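Local coordinates for ubiquinol-cytochrome C chaperone (Brucella abortus NCTC 8038, PDB 6RWT), which is a bacterial homolog of Cbp3, a chaperone that interacts with newly synthesized cytochrome b, and probably assists assembly of respiratory complex III, at residues 45-50 with 77-82; 53-58 with 117-122; 57-62 with 154-159; 85-90 with 98-103. One frame throughout, in Å; residues are numbered along the deposited sequence.

Contact 1 of 4, residues 45-50 with 77-82; sequences GRYEML and DEFFKD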
loop_
_atom_site.group_PDB
_atom_site.type_symbol
_atom_site.label_atom_id
_atom_site.label_comp_id
_atom_site.label_asym_id
_atom_site.label_seq_id
_atom_site.Cartn_x
_atom_site.Cartn_y
_atom_site.Cartn_z
ATOM N N GLY A 45 -2.559 13.371 2.588
ATOM C CA GLY A 45 -3.519 12.633 1.756
ATOM C C GLY A 45 -2.857 11.699 0.749
ATOM O O GLY A 45 -3.314 10.567 0.529
ATOM N N ARG A 46 -1.771 12.173 0.135
ATOM C CA ARG A 46 -0.965 11.331 -0.766
ATOM C C ARG A 46 -0.328 10.137 -0.015
ATOM O O ARG A 46 -0.278 9.008 -0.542
ATOM C CB ARG A 46 0.090 12.170 -1.512
ATOM C CG ARG A 46 -0.511 13.203 -2.464
ATOM C CD ARG A 46 0.508 13.904 -3.354
ATOM N NE ARG A 46 1.437 14.776 -2.624
ATOM C CZ ARG A 46 1.258 16.077 -2.363
ATOM N NH1 ARG A 46 0.154 16.733 -2.733
ATOM N NH2 ARG A 46 2.210 16.735 -1.710
ATOM N N TYR A 47 0.140 10.375 1.217
ATOM C CA TYR A 47 0.590 9.283 2.098
ATOM C C TYR A 47 -0.539 8.255 2.359
ATOM O O TYR A 47 -0.286 7.035 2.358
ATOM C CB TYR A 47 1.196 9.810 3.424
ATOM C CG TYR A 47 1.342 8.702 4.454
ATOM C CD1 TYR A 47 2.482 7.905 4.495
ATOM C CD2 TYR A 47 0.288 8.386 5.327
ATOM C CE1 TYR A 47 2.597 6.858 5.406
ATOM C CE2 TYR A 47 0.382 7.332 6.228
ATOM C CZ TYR A 47 1.535 6.567 6.268
ATOM O OH TYR A 47 1.629 5.509 7.148
ATOM N N GLU A 48 -1.775 8.725 2.586
ATOM C CA GLU A 48 -2.884 7.791 2.840
ATOM C C GLU A 48 -3.100 6.869 1.629
ATOM O O GLU A 48 -3.349 5.673 1.793
ATOM C CB GLU A 48 -4.195 8.514 3.213
ATOM C CG GLU A 48 -4.199 9.293 4.535
ATOM C CD GLU A 48 -3.880 8.459 5.776
ATOM O OE1 GLU A 48 -4.060 7.221 5.764
ATOM O OE2 GLU A 48 -3.461 9.054 6.803
ATOM N N MET A 49 -2.991 7.408 0.419
ATOM C CA MET A 49 -3.131 6.572 -0.783
ATOM C C MET A 49 -1.938 5.623 -0.978
ATOM O O MET A 49 -2.136 4.440 -1.304
ATOM C CB MET A 49 -3.376 7.426 -2.041
ATOM C CG MET A 49 -4.728 8.155 -2.075
ATOM S SD MET A 49 -6.175 7.066 -2.000
ATOM C CE MET A 49 -6.522 7.110 -0.256
ATOM N N LEU A 50 -0.711 6.087 -0.750
ATOM C CA LEU A 50 0.440 5.179 -0.878
ATOM C C LEU A 50 0.369 4.034 0.144
ATOM O O LEU A 50 0.517 2.867 -0.213
ATOM C CB LEU A 50 1.768 5.933 -0.765
ATOM C CG LEU A 50 3.042 5.087 -0.930
ATOM C CD1 LEU A 50 3.164 4.461 -2.318
ATOM C CD2 LEU A 50 4.273 5.917 -0.612
ATOM N N ASP A 77 10.583 -2.131 2.912
ATOM C CA ASP A 77 11.859 -1.385 2.963
ATOM C C ASP A 77 11.812 -0.146 2.064
ATOM O O ASP A 77 12.162 0.964 2.495
ATOM C CB ASP A 77 13.035 -2.292 2.538
ATOM C CG ASP A 77 14.411 -1.632 2.724
ATOM O OD1 ASP A 77 14.740 -1.235 3.863
ATOM O OD2 ASP A 77 15.183 -1.533 1.741
ATOM N N GLU A 78 11.362 -0.327 0.824
ATOM C CA GLU A 78 11.272 0.802 -0.126
ATOM C C GLU A 78 10.259 1.860 0.343
ATOM O O GLU A 78 10.514 3.072 0.228
ATOM C CB GLU A 78 10.927 0.310 -1.536
ATOM C CG GLU A 78 12.012 -0.510 -2.235
ATOM C CD GLU A 78 13.312 0.248 -2.444
ATOM O OE1 GLU A 78 13.279 1.422 -2.896
ATOM O OE2 GLU A 78 14.376 -0.335 -2.150
ATOM N N PHE A 79 9.124 1.399 0.876
ATOM C CA PHE A 79 8.082 2.286 1.438
ATOM C C PHE A 79 8.617 3.151 2.580
ATOM O O PHE A 79 8.466 4.362 2.557
ATOM C CB PHE A 79 6.890 1.442 1.901
ATOM C CG PHE A 79 5.839 2.200 2.676
ATOM C CD1 PHE A 79 5.070 3.190 2.075
ATOM C CD2 PHE A 79 5.586 1.881 4.011
ATOM C CE1 PHE A 79 4.082 3.848 2.792
ATOM C CE2 PHE A 79 4.599 2.535 4.729
ATOM C CZ PHE A 79 3.845 3.520 4.119
ATOM N N PHE A 80 9.288 2.543 3.553
ATOM C CA PHE A 80 9.782 3.320 4.695
ATOM C C PHE A 80 10.915 4.286 4.301
ATOM O O PHE A 80 10.993 5.377 4.863
ATOM C CB PHE A 80 10.147 2.411 5.883
ATOM C CG PHE A 80 8.944 1.814 6.577
ATOM C CD1 PHE A 80 7.974 2.642 7.151
ATOM C CD2 PHE A 80 8.763 0.440 6.654
ATOM C CE1 PHE A 80 6.858 2.113 7.787
ATOM C CE2 PHE A 80 7.649 -0.095 7.296
ATOM C CZ PHE A 80 6.697 0.742 7.859
ATOM N N LYS A 81 11.752 3.923 3.318
ATOM C CA LYS A 81 12.728 4.890 2.763
ATOM C C LYS A 81 12.029 6.115 2.131
ATOM O O LYS A 81 12.461 7.260 2.327
ATOM C CB LYS A 81 13.665 4.226 1.745
ATOM C CG LYS A 81 14.669 3.254 2.358
ATOM C CD LYS A 81 15.729 2.748 1.375
ATOM C CE LYS A 81 15.197 1.819 0.299
ATOM N NZ LYS A 81 16.297 1.155 -0.477
ATOM N N ASP A 82 10.967 5.836 1.373
ATOM C CA ASP A 82 10.099 6.844 0.757
ATOM C C ASP A 82 9.492 7.791 1.803
ATOM O O ASP A 82 9.598 9.013 1.689
ATOM C CB ASP A 82 8.989 6.099 -0.008
ATOM C CG ASP A 82 8.236 6.968 -0.987
ATOM O OD1 ASP A 82 8.041 8.166 -0.720
ATOM O OD2 ASP A 82 7.801 6.423 -2.023
#
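Y47 and F79 both carry CG anti to the backbone N (chi1 166° and 172°), which swings the two rings out into the space between helix 43-61 and helix 66-89, although neither CB is aimed straight across. The rings approach obliquely, Y47 CE1 lying 3.8 Å from F79 CZ, with the two side chains crossing at about a right angle. L50, one turn further along, has the same first torsion but starts out directed at the other helix. Its CD2 methyl comes up to the edge of the F79 ring, in the ring plane and 3.9 Å from F79 CD1, while L50 CG packs 4.1 Å from F79 CE1. Helices 43-61 and 66-89 follow one another in the chain and form an antiparallel helical hairpin, the local axes 177° apart in direction and 12.3 Å apart. At that spacing the backbones stay well separated, and F79, touching both Y47 and L50, helps bridge the gap. Helix 100-120 packs against the same rings: F108 meets both Y47 and F79. Helix 2-28 supplies Y21 and V25 against L50. On the 77-82 side the F79 ring also places CD2 over the centre of one face of its neighbour F80, 3.9 Å above it. D82 OD2 is hydrogen-bonded to Y21 OH, and the D82 side chain lies about 4 Å from a bound magnesium ion; its approach to L50 CD2 is tentative, since D82 is modelled in two conformers.

Contact 2 of 4, residues 53-58 with 117-122; sequences HIFLAL and AALDAN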
loop_
_atom_site.group_PDB
_atom_site.type_symbol
_atom_site.label_atom_id
_atom_site.label_comp_id
_atom_site.label_asym_id
_atom_site.label_seq_id
_atom_site.Cartn_x
_atom_site.Cartn_y
_atom_site.Cartn_z
ATOM N N HIS A 53 -2.215 1.315 -0.686
ATOM C CA HIS A 53 -1.791 0.414 -1.768
ATOM C C HIS A 53 -0.634 -0.512 -1.343
ATOM O O HIS A 53 -0.605 -1.694 -1.721
ATOM C CB HIS A 53 -1.493 1.216 -3.058
ATOM C CG HIS A 53 -2.731 1.747 -3.721
ATOM N ND1 HIS A 53 -3.401 2.876 -3.288
ATOM C CD2 HIS A 53 -3.444 1.269 -4.767
ATOM C CE1 HIS A 53 -4.467 3.069 -4.050
ATOM N NE2 HIS A 53 -4.522 2.100 -4.946
ATOM N N ILE A 54 0.285 0.000 -0.520
ATOM C CA ILE A 54 1.323 -0.835 0.091
ATOM C C ILE A 54 0.691 -1.913 0.999
ATOM O O ILE A 54 1.035 -3.100 0.894
ATOM C CB ILE A 54 2.363 0.031 0.861
ATOM C CG1 ILE A 54 3.181 0.886 -0.113
ATOM C CG2 ILE A 54 3.271 -0.828 1.740
ATOM C CD1 ILE A 54 4.229 0.144 -0.930
ATOM N N PHE A 55 -0.259 -1.506 1.849
ATOM C CA PHE A 55 -1.002 -2.447 2.678
ATOM C C PHE A 55 -1.610 -3.588 1.842
ATOM O O PHE A 55 -1.517 -4.755 2.211
ATOM C CB PHE A 55 -2.122 -1.752 3.488
ATOM C CG PHE A 55 -3.257 -2.677 3.828
ATOM C CD1 PHE A 55 -3.162 -3.533 4.908
ATOM C CD2 PHE A 55 -4.394 -2.741 3.016
ATOM C CE1 PHE A 55 -4.186 -4.434 5.189
ATOM C CE2 PHE A 55 -5.410 -3.641 3.282
ATOM C CZ PHE A 55 -5.306 -4.485 4.377
ATOM N N LEU A 56 -2.281 -3.240 0.746
ATOM C CA LEU A 56 -2.917 -4.262 -0.101
ATOM C C LEU A 56 -1.908 -5.300 -0.590
ATOM O O LEU A 56 -2.199 -6.504 -0.585
ATOM C CB LEU A 56 -3.666 -3.632 -1.283
ATOM C CG LEU A 56 -5.074 -3.114 -0.972
ATOM C CD1 LEU A 56 -5.540 -2.088 -1.998
ATOM C CD2 LEU A 56 -6.073 -4.265 -0.877
ATOM N N ALA A 57 -0.725 -4.842 -0.992
ATOM C CA ALA A 57 0.348 -5.766 -1.417
ATOM C C ALA A 57 0.844 -6.676 -0.279
ATOM O O ALA A 57 0.951 -7.895 -0.450
ATOM C CB ALA A 57 1.512 -4.989 -2.017
ATOM N N LEU A 58 1.143 -6.084 0.871
ATOM C CA LEU A 58 1.622 -6.856 2.030
ATOM C C LEU A 58 0.575 -7.865 2.517
ATOM O O LEU A 58 0.920 -9.002 2.858
ATOM C CB LEU A 58 2.033 -5.926 3.182
ATOM C CG LEU A 58 3.126 -4.875 2.914
ATOM C CD1 LEU A 58 3.454 -4.087 4.180
ATOM C CD2 LEU A 58 4.388 -5.458 2.303
ATOM N N ALA A 117 -8.656 -6.333 8.954
ATOM C CA ALA A 117 -9.781 -6.974 9.657
ATOM C C ALA A 117 -11.088 -6.854 8.867
ATOM O O ALA A 117 -11.846 -7.819 8.758
ATOM C CB ALA A 117 -9.950 -6.378 11.047
ATOM N N ALA A 118 -11.346 -5.668 8.316
ATOM C CA ALA A 118 -12.551 -5.441 7.515
ATOM C C ALA A 118 -12.573 -6.306 6.245
ATOM O O ALA A 118 -13.599 -6.905 5.927
ATOM C CB ALA A 118 -12.705 -3.963 7.173
ATOM N N LEU A 119 -11.436 -6.393 5.545
ATOM C CA LEU A 119 -11.325 -7.225 4.341
ATOM C C LEU A 119 -11.487 -8.720 4.649
ATOM O O LEU A 119 -12.232 -9.417 3.954
ATOM C CB LEU A 119 -9.990 -6.985 3.608
ATOM C CG LEU A 119 -9.869 -5.669 2.825
ATOM C CD1 LEU A 119 -8.430 -5.476 2.376
ATOM C CD2 LEU A 119 -10.807 -5.634 1.625
ATOM N N ASP A 120 -10.818 -9.198 5.698
ATOM C CA ASP A 120 -10.927 -10.615 6.099
ATOM C C ASP A 120 -12.365 -11.018 6.494
ATOM O O ASP A 120 -12.777 -12.146 6.227
ATOM C CB ASP A 120 -9.948 -10.941 7.236
ATOM C CG ASP A 120 -8.477 -10.896 6.802
ATOM O OD1 ASP A 120 -8.174 -10.757 5.590
ATOM O OD2 ASP A 120 -7.610 -11.003 7.697
ATOM N N ALA A 121 -13.109 -10.080 7.096
ATOM C CA ALA A 121 -14.529 -10.269 7.453
ATOM C C ALA A 121 -15.526 -9.913 6.331
ATOM O O ALA A 121 -16.738 -10.083 6.509
ATOM C CB ALA A 121 -14.850 -9.443 8.693
ATOM N N ASN A 122 -15.028 -9.406 5.197
ATOM C CA ASN A 122 -15.851 -8.914 4.088
ATOM C C ASN A 122 -16.928 -7.922 4.565
ATOM O O ASN A 122 -18.091 -7.983 4.143
ATOM C CB ASN A 122 -16.452 -10.092 3.313
ATOM C CG ASN A 122 -15.388 -11.003 2.732
ATOM O OD1 ASN A 122 -15.238 -12.151 3.143
ATOM N ND2 ASN A 122 -14.627 -10.481 1.791
#
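The C-terminal turn of helix 100-120 rests against the C-terminal half of helix 43-61 here, in the buried interior of an all-helical fold, and F55 and L119 carry most of the meeting. L119 CD1 comes to the edge of the F55 ring, close to the ring plane, 3.6 Å from F55 CE2 and 3.8 Å from F55 CZ. The two side chains approach head-on from opposite helices, F55 with CG anti to the backbone N (chi1 154°) and L119 with CG anti to its carbonyl carbon. The same L119 methyl makes a looser contact with L56 CD2, at 4.2 Å, where the two leucines cross at about a right angle. Beyond L119 the helix closes in a Schellman motif: N122 adopts positive phi, and N122 N bonds back to L119 O at 3.1 Å. R156 NH1, from helix 145-161, also donates to that carbonyl oxygen, while V112 of helix 100-120 also touches F55. With the methyl at the ring edge, the aromatic pi cloud is not what receives it; the contact is dispersion between hydrocarbon groups, small in area, with no polar tie among F55, L56 and L119.

Contact 3 of 4, residues 57-62 with 154-159; sequences ALHRMK and QCRDCL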
loop_
_atom_site.group_PDB
_atom_site.type_symbol
_atom_site.label_atom_id
_atom_site.label_comp_id
_atom_site.label_asym_id
_atom_site.label_seq_id
_atom_site.Cartn_x
_atom_site.Cartn_y
_atom_site.Cartn_z
ATOM N N ALA A 57 -0.725 -4.842 -0.992
ATOM C CA ALA A 57 0.348 -5.766 -1.417
ATOM C C ALA A 57 0.844 -6.676 -0.279
ATOM O O ALA A 57 0.951 -7.895 -0.450
ATOM C CB ALA A 57 1.512 -4.989 -2.017
ATOM N N LEU A 58 1.143 -6.084 0.871
ATOM C CA LEU A 58 1.622 -6.856 2.030
ATOM C C LEU A 58 0.575 -7.865 2.517
ATOM O O LEU A 58 0.920 -9.002 2.858
ATOM C CB LEU A 58 2.033 -5.926 3.182
ATOM C CG LEU A 58 3.126 -4.875 2.914
ATOM C CD1 LEU A 58 3.454 -4.087 4.180
ATOM C CD2 LEU A 58 4.388 -5.458 2.303
ATOM N N HIS A 59 -0.688 -7.435 2.545
ATOM C CA HIS A 59 -1.827 -8.276 2.939
ATOM C C HIS A 59 -1.943 -9.529 2.058
ATOM O O HIS A 59 -2.182 -10.634 2.569
ATOM C CB HIS A 59 -3.104 -7.412 2.905
ATOM C CG HIS A 59 -4.368 -8.145 3.226
ATOM N ND1 HIS A 59 -5.253 -8.546 2.251
ATOM C CD2 HIS A 59 -4.908 -8.530 4.409
ATOM C CE1 HIS A 59 -6.279 -9.157 2.817
ATOM N NE2 HIS A 59 -6.098 -9.156 4.126
ATOM N N ARG A 60 -1.736 -9.363 0.751
ATOM C CA ARG A 60 -1.729 -10.499 -0.186
ATOM C C ARG A 60 -0.518 -11.427 -0.004
ATOM O O ARG A 60 -0.645 -12.654 -0.098
ATOM C CB ARG A 60 -1.770 -9.994 -1.638
ATOM C CG ARG A 60 -1.452 -11.031 -2.724
ATOM C CD ARG A 60 -2.474 -12.159 -2.790
ATOM N NE ARG A 60 -2.131 -13.149 -3.819
ATOM C CZ ARG A 60 -1.292 -14.178 -3.665
ATOM N NH1 ARG A 60 -0.679 -14.410 -2.505
ATOM N NH2 ARG A 60 -1.076 -15.000 -4.687
ATOM N N MET A 61 0.652 -10.832 0.212
ATOM C CA MET A 61 1.916 -11.582 0.228
ATOM C C MET A 61 2.197 -12.342 1.520
ATOM O O MET A 61 2.898 -13.362 1.476
ATOM C CB MET A 61 3.091 -10.654 -0.099
ATOM C CG MET A 61 3.081 -10.154 -1.532
ATOM S SD MET A 61 4.376 -8.939 -1.846
ATOM C CE MET A 61 3.810 -8.300 -3.411
ATOM N N LYS A 62 1.684 -11.865 2.654
ATOM C CA LYS A 62 1.888 -12.545 3.955
ATOM C C LYS A 62 1.381 -13.978 3.921
ATOM O O LYS A 62 0.227 -14.226 3.574
ATOM C CB LYS A 62 1.200 -11.779 5.101
ATOM C CG LYS A 62 0.897 -12.600 6.357
ATOM C CD LYS A 62 0.290 -11.750 7.470
ATOM C CE LYS A 62 1.339 -11.258 8.457
ATOM N NZ LYS A 62 1.715 -12.316 9.433
ATOM N N GLN A 154 -12.379 -4.852 -4.486
ATOM C CA GLN A 154 -12.050 -5.398 -5.812
ATOM C C GLN A 154 -10.537 -5.604 -6.027
ATOM O O GLN A 154 -10.138 -6.599 -6.637
ATOM C CB GLN A 154 -12.635 -4.526 -6.932
ATOM C CG GLN A 154 -14.156 -4.535 -6.987
ATOM C CD GLN A 154 -14.708 -3.691 -8.123
ATOM O OE1 GLN A 154 -14.167 -3.687 -9.226
ATOM N NE2 GLN A 154 -15.802 -2.986 -7.860
ATOM N N CYS A 155 -9.702 -4.692 -5.516
ATOM C CA CYS A 155 -8.241 -4.885 -5.562
ATOM C C CYS A 155 -7.811 -6.139 -4.769
ATOM O O CYS A 155 -6.947 -6.900 -5.216
ATOM C CB CYS A 155 -7.488 -3.646 -5.033
ATOM S SG CYS A 155 -7.522 -2.166 -6.095
ATOM N N ARG A 156 -8.410 -6.346 -3.595
ATOM C CA ARG A 156 -8.116 -7.533 -2.785
ATOM C C ARG A 156 -8.440 -8.801 -3.584
ATOM O O ARG A 156 -7.620 -9.738 -3.630
ATOM C CB ARG A 156 -8.905 -7.498 -1.463
ATOM C CG ARG A 156 -8.557 -8.586 -0.440
ATOM C CD ARG A 156 -9.181 -9.956 -0.705
ATOM N NE ARG A 156 -10.607 -9.860 -1.016
ATOM C CZ ARG A 156 -11.589 -9.781 -0.118
ATOM N NH1 ARG A 156 -11.344 -9.808 1.192
ATOM N NH2 ARG A 156 -12.845 -9.683 -0.547
ATOM N N ASP A 157 -9.616 -8.816 -4.217
ATOM C CA ASP A 157 -10.048 -9.959 -5.035
ATOM C C ASP A 157 -9.083 -10.222 -6.197
ATOM O O ASP A 157 -8.669 -11.352 -6.409
ATOM C CB ASP A 157 -11.478 -9.748 -5.561
ATOM C CG ASP A 157 -12.546 -9.835 -4.461
ATOM O OD1 ASP A 157 -12.244 -10.253 -3.321
ATOM O OD2 ASP A 157 -13.716 -9.491 -4.749
ATOM N N CYS A 158 -8.705 -9.170 -6.921
ATOM C CA CYS A 158 -7.764 -9.296 -8.041
ATOM C C CYS A 158 -6.397 -9.828 -7.615
ATOM O O CYS A 158 -5.872 -10.773 -8.209
ATOM C CB CYS A 158 -7.602 -7.949 -8.746
ATOM S SG CYS A 158 -6.301 -7.903 -10.007
ATOM N N LEU A 159 -5.831 -9.227 -6.573
ATOM C CA LEU A 159 -4.534 -9.673 -6.061
ATOM C C LEU A 159 -4.549 -11.151 -5.638
ATOM O O LEU A 159 -3.600 -11.880 -5.920
ATOM C CB LEU A 159 -4.053 -8.773 -4.910
ATOM C CG LEU A 159 -3.614 -7.346 -5.289
ATOM C CD1 LEU A 159 -3.510 -6.479 -4.042
ATOM C CD2 LEU A 159 -2.300 -7.320 -6.067
#
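R60 NE donates to L159 O across the contact, in a bond 2.9 Å long and bent to 147° at the hydrogen. L159 O lies in the guanidinium plane of R60, but the donor stands well above the carbonyl plane. A bend at chi2 (64°) turns the R60 chain so that its CG packs on L159 CB at 4.1 Å before NE reaches the oxygen. R60 NH2 bonds to I162 O and forms a salt bridge with D164 OD1, so one guanidinium serves at least three acceptors near the end of helix 145-161, where its positive charge would probably be favoured. R156 CG lies beside H59 CE1, 4.0 Å away and near the imidazole plane; H59 NE2 is hydrogen-bonded to D120 OD1 of helix 100-120. R156 NE and NH2 each reach D157 OD1 at 2.9 Å, side-on and from the same face of the carboxylate, which holds the guanidinium against its own helix. The local axes run in the same sense and cross at -39°, bringing the C-terminal ends of helices 43-61 and 145-161 together, as in the packing of all-helical bundles.

Contact 4 of 4, residues 85-90 with 98-103; sequences HSLREL and PKRMKK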
loop_
_atom_site.group_PDB
_atom_site.type_symbol
_atom_site.label_atom_id
_atom_site.label_comp_id
_atom_site.label_asym_id
_atom_site.label_seq_id
_atom_site.Cartn_x
_atom_site.Cartn_y
_atom_site.Cartn_z
ATOM N N HIS A 85 11.947 10.176 3.643
ATOM C CA HIS A 85 12.222 11.341 2.798
ATOM C C HIS A 85 11.060 12.335 2.780
ATOM O O HIS A 85 11.286 13.544 2.891
ATOM C CB HIS A 85 12.568 10.886 1.374
ATOM C CG HIS A 85 12.967 12.005 0.465
ATOM N ND1 HIS A 85 14.163 12.680 0.594
ATOM C CD2 HIS A 85 12.324 12.575 -0.582
ATOM C CE1 HIS A 85 14.238 13.620 -0.334
ATOM N NE2 HIS A 85 13.137 13.574 -1.062
ATOM N N SER A 86 9.825 11.832 2.651
ATOM C CA SER A 86 8.626 12.696 2.667
ATOM C C SER A 86 8.489 13.510 3.960
ATOM O O SER A 86 8.034 14.659 3.934
ATOM C CB SER A 86 7.351 11.872 2.453
ATOM O OG SER A 86 7.328 11.287 1.156
ATOM N N LEU A 87 8.860 12.917 5.093
ATOM C CA LEU A 87 8.835 13.657 6.360
ATOM C C LEU A 87 9.911 14.740 6.401
ATOM O O LEU A 87 9.652 15.854 6.855
ATOM C CB LEU A 87 8.973 12.706 7.543
ATOM C CG LEU A 87 7.786 11.766 7.742
ATOM C CD1 LEU A 87 8.154 10.801 8.835
ATOM C CD2 LEU A 87 6.506 12.486 8.118
ATOM N N ARG A 88 11.102 14.423 5.902
ATOM C CA ARG A 88 12.175 15.429 5.777
ATOM C C ARG A 88 11.800 16.593 4.842
ATOM O O ARG A 88 12.228 17.726 5.071
ATOM C CB ARG A 88 13.484 14.777 5.328
ATOM C CG ARG A 88 14.046 13.820 6.372
ATOM C CD ARG A 88 15.329 13.140 5.940
ATOM N NE ARG A 88 15.825 12.240 6.987
ATOM C CZ ARG A 88 16.447 12.622 8.111
ATOM N NH1 ARG A 88 16.677 13.909 8.388
ATOM N NH2 ARG A 88 16.851 11.699 8.981
ATOM N N GLU A 89 10.997 16.321 3.810
ATOM C CA GLU A 89 10.460 17.388 2.937
ATOM C C GLU A 89 9.601 18.424 3.694
ATOM O O GLU A 89 9.500 19.578 3.262
ATOM C CB GLU A 89 9.647 16.785 1.769
ATOM C CG GLU A 89 10.465 16.006 0.738
ATOM C CD GLU A 89 9.625 15.409 -0.390
ATOM O OE1 GLU A 89 8.415 15.158 -0.204
ATOM O OE2 GLU A 89 10.176 15.185 -1.489
ATOM N N LEU A 90 8.991 18.008 4.814
ATOM C CA LEU A 90 8.182 18.891 5.676
ATOM C C LEU A 90 8.926 19.428 6.913
ATOM O O LEU A 90 8.304 20.012 7.809
ATOM C CB LEU A 90 6.930 18.140 6.141
ATOM C CG LEU A 90 6.023 17.561 5.049
ATOM C CD1 LEU A 90 4.887 16.768 5.681
ATOM C CD2 LEU A 90 5.475 18.643 4.131
ATOM N N PRO A 98 12.821 12.089 18.475
ATOM C CA PRO A 98 13.504 10.817 18.684
ATOM C C PRO A 98 12.608 9.636 18.298
ATOM O O PRO A 98 11.368 9.763 18.288
ATOM C CB PRO A 98 13.804 10.816 20.191
ATOM C CG PRO A 98 12.839 11.782 20.776
ATOM C CD PRO A 98 12.658 12.838 19.735
ATOM N N LYS A 99 13.243 8.519 17.957
ATOM C CA LYS A 99 12.550 7.294 17.544
ATOM C C LYS A 99 11.604 7.529 16.348
ATOM O O LYS A 99 10.556 6.881 16.245
ATOM C CB LYS A 99 11.776 6.672 18.723
ATOM C CG LYS A 99 12.599 6.381 19.977
ATOM C CD LYS A 99 11.744 5.658 21.015
ATOM C CE LYS A 99 12.565 4.962 22.089
ATOM N NZ LYS A 99 12.957 5.895 23.179
ATOM N N ARG A 100 11.980 8.445 15.452
ATOM C CA ARG A 100 11.105 8.880 14.360
ATOM C C ARG A 100 10.632 7.696 13.514
ATOM O O ARG A 100 9.442 7.565 13.271
ATOM C CB ARG A 100 11.808 9.922 13.472
ATOM C CG ARG A 100 10.928 10.582 12.409
ATOM C CD ARG A 100 11.695 11.669 11.661
ATOM N NE ARG A 100 12.859 11.073 11.007
ATOM C CZ ARG A 100 13.066 10.949 9.694
ATOM N NH1 ARG A 100 12.238 11.463 8.772
ATOM N NH2 ARG A 100 14.172 10.332 9.299
ATOM N N MET A 101 11.552 6.827 13.104
ATOM C CA MET A 101 11.222 5.690 12.229
ATOM C C MET A 101 10.361 4.634 12.908
ATOM O O MET A 101 9.468 4.054 12.274
ATOM C CB MET A 101 12.502 5.027 11.711
ATOM C CG MET A 101 13.391 5.942 10.887
ATOM S SD MET A 101 12.943 5.981 9.157
ATOM C CE MET A 101 11.708 7.263 9.079
ATOM N N LYS A 102 10.644 4.363 14.182
ATOM C CA LYS A 102 9.825 3.447 14.983
ATOM C C LYS A 102 8.390 3.961 15.105
ATOM O O LYS A 102 7.440 3.186 14.959
ATOM C CB LYS A 102 10.441 3.236 16.372
ATOM C CG LYS A 102 11.724 2.416 16.352
ATOM C CD LYS A 102 12.540 2.610 17.624
ATOM C CE LYS A 102 13.835 1.811 17.582
ATOM N NZ LYS A 102 14.676 2.046 18.789
ATOM N N LYS A 103 8.234 5.267 15.344
ATOM C CA LYS A 103 6.898 5.888 15.414
ATOM C C LYS A 103 6.159 5.823 14.064
ATOM O O LYS A 103 4.942 5.574 14.028
ATOM C CB LYS A 103 6.994 7.341 15.905
ATOM C CG LYS A 103 7.434 7.494 17.365
ATOM C CD LYS A 103 7.765 8.949 17.657
ATOM C CE LYS A 103 8.162 9.180 19.107
ATOM N NZ LYS A 103 8.750 10.541 19.265
#
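L87 and R100 make the compact half of this contact, whereas R88 closes it on the solvent side. The R100 guanidinium lies edge-on to L87, with L87 CB in its plane and 3.7 Å from R100 NH1, as the two side chains slide past each other in opposite directions. M101 CE covers one face of the same guanidinium, 3.9 Å above its centre, so carbon flanks it at an edge and on a face. A bend at chi3 (60°) turns the R100 group so that it is presented to R88 as well. The segments flank the loop that joins helix 66-89 to helix 100-120, a helix-loop-helix connection in which D84 of helix 66-89 and D94 of the loop gather the two arginines. D84 OD1 forms salt bridges with R88 NE and R100 NH2, and R100 NE pairs with D94; a long, weak pair links R88 to D94. The shared carboxylate of D84 probably explains the short approach of R88 NH2 to R100 NH2, at 3.0 Å. R100 CZ lies over one face of the R88 guanidinium, with the planes 67° apart. The exposed R88 chain is extended from CG to NE; its CG packs 3.8 Å from R100 NH1, while its guanidinium carries the rest of the approach. Within 98-103, K103 NZ donates to P98 O at 2.9 Å, tying the start of helix 100-120, where K99 is the N-cap residue, to the end of the loop.

Overall arrangement
Helix 43-61 runs through contacts 1, 2 and 3. Contacts 2 and 3 are the closest pair, their centres 7 Å apart; they share A57 and L58, and probable hydrogen bonds tie them. The centres of contacts 1 and 2 are about 16 Å apart, but the two touch through F79 CD1 and I54 CG1, 3.7 Å apart. Contact 4 continues helix 66-89 beyond contact 1, their centres 12 Å apart; its centre lies about 25 and 27 Å from those of contacts 2 and 3, on the opposite side of the chain's centre. Acetate, probably from the crystallisation liquor, lies about 4 Å from the side chains of F55 and H59. The R88 side chain of contact 4 is about 10 Å from bound magnesium.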